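PDB 5HMQ: 4-hydroxyphenylpyruvate dioxygenase, which converts 3-dehydroshikimate to protocatechuate by a metal-dependent dehydration, the dehydratase activity residing in its N-terminal TIM-barrel domain. Local coordinates for residues Ile133-Leu138 with Asn152-Ala157. Sequence-based numbering, arbitrary orientation.
With MG (magnesium ion), chain K.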
ATOM      1  N   ILE C 133      25.991 -12.245 -24.252  1.00 41.62           N
ATOM      2  CA  ILE C 133      25.522 -10.865 -24.215  1.00 41.40           C
ATOM      3  C   ILE C 133      24.117 -10.821 -24.800  1.00 43.51           C
ATOM      4  O   ILE C 133      23.891 -11.291 -25.921  1.00 43.76           O
ATOM      5  CB  ILE C 133      26.457  -9.917 -24.988  1.00 43.13           C
ATOM      6  CG1 ILE C 133      27.879  -9.970 -24.434  1.00 44.37           C
ATOM      7  CG2 ILE C 133      25.930  -8.491 -24.932  1.00 40.15           C
ATOM      8  CD1 ILE C 133      28.008  -9.457 -23.026  1.00 43.65           C
ATOM      9  N   GLY C 134      23.179 -10.263 -24.040  1.00 42.41           N
ATOM     10  CA  GLY C 134      21.851  -9.989 -24.555  1.00 43.11           C
ATOM     11  C   GLY C 134      21.617  -8.500 -24.703  1.00 41.79           C
ATOM     12  O   GLY C 134      21.657  -7.762 -23.716  1.00 44.49           O
ATOM     13  N   TYR C 135      21.372  -8.045 -25.929  1.00 41.61           N
ATOM     14  CA  TYR C 135      21.290  -6.624 -26.246  1.00 41.22           C
ATOM     15  C   TYR C 135      19.828  -6.186 -26.244  1.00 42.81           C
ATOM     16  O   TYR C 135      19.012  -6.736 -26.990  1.00 46.20           O
ATOM     17  CB  TYR C 135      21.944  -6.349 -27.600  1.00 41.32           C
ATOM     18  CG  TYR C 135      22.133  -4.886 -27.942  1.00 44.89           C
ATOM     19  CD1 TYR C 135      22.563  -3.974 -26.985  1.00 45.30           C
ATOM     20  CD2 TYR C 135      21.908  -4.426 -29.232  1.00 45.34           C
ATOM     21  CE1 TYR C 135      22.747  -2.637 -27.304  1.00 44.89           C
ATOM     22  CE2 TYR C 135      22.087  -3.095 -29.559  1.00 45.88           C
ATOM     23  CZ  TYR C 135      22.508  -2.205 -28.593  1.00 47.01           C
ATOM     24  OH  TYR C 135      22.687  -0.880 -28.925  1.00 47.84           O
ATOM     25  N   GLU C 136      19.506  -5.202 -25.405  1.00 41.18           N
ATOM     26  CA  GLU C 136      18.148  -4.691 -25.253  1.00 43.49           C
ATOM     27  C   GLU C 136      18.110  -3.219 -25.635  1.00 43.51           C
ATOM     28  O   GLU C 136      18.969  -2.442 -25.208  1.00 44.56           O
ATOM     29  CB  GLU C 136      17.649  -4.856 -23.814  1.00 44.50           C
ATOM     30  CG  GLU C 136      16.277  -4.239 -23.560  1.00 44.21           C
ATOM     31  CD  GLU C 136      16.002  -4.005 -22.087  1.00 43.32           C
ATOM     32  OE1 GLU C 136      14.969  -4.495 -21.583  1.00 39.43           O
ATOM     33  OE2 GLU C 136      16.833  -3.344 -21.429  1.00 42.55           O
ATOM     34  N   ALA C 137      17.117  -2.840 -26.433  1.00 42.17           N
ATOM     35  CA  ALA C 137      16.900  -1.443 -26.789  1.00 41.85           C
ATOM     36  C   ALA C 137      16.016  -0.781 -25.739  1.00 44.75           C
ATOM     37  O   ALA C 137      14.901  -1.245 -25.474  1.00 42.93           O
ATOM     38  CB  ALA C 137      16.256  -1.321 -28.168  1.00 41.36           C
ATOM     39  N   LEU C 138      16.519   0.286 -25.131  1.00 46.25           N
ATOM     40  CA  LEU C 138      15.670   1.155 -24.333  1.00 45.17           C
ATOM     41  C   LEU C 138      14.870   2.058 -25.260  1.00 43.82           C
ATOM     42  O   LEU C 138      15.393   2.556 -26.259  1.00 44.32           O
ATOM     43  CB  LEU C 138      16.507   1.991 -23.366  1.00 43.13           C
ATOM     44  CG  LEU C 138      17.367   1.201 -22.378  1.00 43.17           C
ATOM     45  CD1 LEU C 138      18.209   2.142 -21.528  1.00 45.00           C
ATOM     46  CD2 LEU C 138      16.506   0.307 -21.500  1.00 42.57           C
ATOM     47  N   ASN C 152      19.201  -5.753 -36.267  1.00 46.22           N
ATOM     48  CA  ASN C 152      20.076  -5.317 -37.352  1.00 49.69           C
ATOM     49  C   ASN C 152      21.538  -5.372 -36.926  1.00 51.29           C
ATOM     50  O   ASN C 152      22.392  -5.889 -37.655  1.00 52.16           O
ATOM     51  CB  ASN C 152      19.708  -3.898 -37.790  1.00 48.14           C
ATOM     52  CG  ASN C 152      20.501  -3.433 -39.002  1.00 49.53           C
ATOM     53  OD1 ASN C 152      21.245  -4.206 -39.608  1.00 51.46           O
ATOM     54  ND2 ASN C 152      20.380  -2.155 -39.332  1.00 50.66           N
ATOM     55  N   LEU C 153      21.845  -4.844 -35.738  1.00 48.23           N
ATOM     56  CA  LEU C 153      23.227  -4.827 -35.272  1.00 46.31           C
ATOM     57  C   LEU C 153      23.684  -6.215 -34.840  1.00 46.95           C
ATOM     58  O   LEU C 153      24.820  -6.615 -35.122  1.00 49.31           O
ATOM     59  CB  LEU C 153      23.381  -3.828 -34.126  1.00 47.60           C
ATOM     60  CG  LEU C 153      23.051  -2.371 -34.459  1.00 48.68           C
ATOM     61  CD1 LEU C 153      23.128  -1.493 -33.217  1.00 45.40           C
ATOM     62  CD2 LEU C 153      23.974  -1.847 -35.547  1.00 48.88           C
ATOM     63  N   VAL C 154      22.818  -6.962 -34.152  1.00 45.36           N
ATOM     64  CA  VAL C 154      23.187  -8.300 -33.695  1.00 45.63           C
ATOM     65  C   VAL C 154      23.433  -9.220 -34.885  1.00 48.56           C
ATOM     66  O   VAL C 154      24.370 -10.027 -34.883  1.00 47.36           O
ATOM     67  CB  VAL C 154      22.107  -8.859 -32.751  1.00 45.48           C
ATOM     68  CG1 VAL C 154      22.347 -10.334 -32.466  1.00 40.52           C
ATOM     69  CG2 VAL C 154      22.085  -8.069 -31.450  1.00 48.55           C
ATOM     70  N   ARG C 155      22.595  -9.112 -35.917  1.00 49.61           N
ATOM     71  CA  ARG C 155      22.768  -9.940 -37.107  1.00 47.59           C
ATOM     72  C   ARG C 155      24.095  -9.643 -37.794  1.00 47.18           C
ATOM     73  O   ARG C 155      24.833 -10.561 -38.169  1.00 46.36           O
ATOM     74  CB  ARG C 155      21.597  -9.723 -38.065  1.00 46.60           C
ATOM     75  CG  ARG C 155      21.638 -10.572 -39.317  1.00 46.62           C
ATOM     76  CD  ARG C 155      20.488 -10.217 -40.247  1.00 46.04           C
ATOM     77  NE  ARG C 155      20.411  -8.779 -40.489  1.00 47.84           N
ATOM     78  CZ  ARG C 155      21.213  -8.117 -41.317  1.00 50.01           C
ATOM     79  NH1 ARG C 155      22.157  -8.764 -41.989  1.00 50.00           N
ATOM     80  NH2 ARG C 155      21.072  -6.806 -41.477  1.00 48.61           N
ATOM     81  N   GLN C 156      24.416  -8.358 -37.970  1.00 47.36           N
ATOM     82  CA  GLN C 156      25.665  -7.992 -38.631  1.00 49.30           C
ATOM     83  C   GLN C 156      26.880  -8.395 -37.802  1.00 49.37           C
ATOM     84  O   GLN C 156      27.909  -8.794 -38.358  1.00 51.12           O
ATOM     85  CB  GLN C 156      25.692  -6.491 -38.917  1.00 50.29           C
ATOM     86  CG  GLN C 156      24.637  -6.020 -39.900  1.00 48.88           C
ATOM     87  CD  GLN C 156      24.795  -4.555 -40.252  1.00 51.89           C
ATOM     88  OE1 GLN C 156      25.867  -4.120 -40.672  1.00 52.55           O
ATOM     89  NE2 GLN C 156      23.729  -3.782 -40.072  1.00 53.65           N
ATOM     90  N   ALA C 157      26.789  -8.287 -36.474  1.00 47.10           N
ATOM     91  CA  ALA C 157      27.915  -8.677 -35.631  1.00 49.00           C
ATOM     92  C   ALA C 157      28.193 -10.172 -35.737  1.00 51.30           C
ATOM     93  O   ALA C 157      29.357 -10.593 -35.732  1.00 52.72           O
ATOM     94  CB  ALA C 157      27.654  -8.274 -34.181  1.00 47.15           C
TER
HETATM   95 MG    MG K 701      13.904  -4.434 -19.821  1.00 43.93          MG
HETATM   96  O   HOH W   1      15.699  -4.641 -18.899  1.00 41.67           O
HETATM   97  O   HOH W   2      14.102  -2.487 -19.528  1.00 45.79           O
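Tyr-135, on the TIM-barrel strand that ends at Glu-136, faces helix residues Leu-153 and Val-154 across a backbone separation of 7.9 Å between the CA atoms of Tyr-135 and Val-154. The contact is small, burying 112 Å² in total, and wholly apolar: no hydrogen bond crosses it. Two touches define it. CE2 of Tyr-135 lies 4.1 Å from CD1 of Leu-153, which meets the ring obliquely, while CB of Tyr-135 lies 4.2 Å from CG2 of Val-154, a methyl that sits at the ring edge, near its plane. With CG anti to the backbone N (chi1 -170°) and beside the carbonyl carbon, the ring leans toward the C-terminal end of the strand, on the outside of the barrel, where OH is hydrogen-bonded to OE2 of Glu-69. On the flank of the helix turned toward helix 112-128, NE2 of Gln-156 donates to OD1 of Asn-152 at 2.6 Å, from 42° out of the carbonyl plane; Glu-112 accepts a second bond from the same NE2. The next strand residue, Glu-136, points the other way, into the barrel. Its chain is extended beyond CG and brings OE1 to 2.1 Å from the magnesium ion, whose catalytic site is completed by Asp-167, Gln-193, Glu-241 and two waters. One strand thus presents a ligand to the metal and, at the preceding residue, an aromatic ring to the helical layer. The contact joins strand 132-136 to helix 147-157 within the beta-alpha-beta unit that strand 162-167 completes: Val-154 also packs on Val-164 of that strand, and Leu-119 of helix 112-128 touches both Tyr-135 and Leu-153.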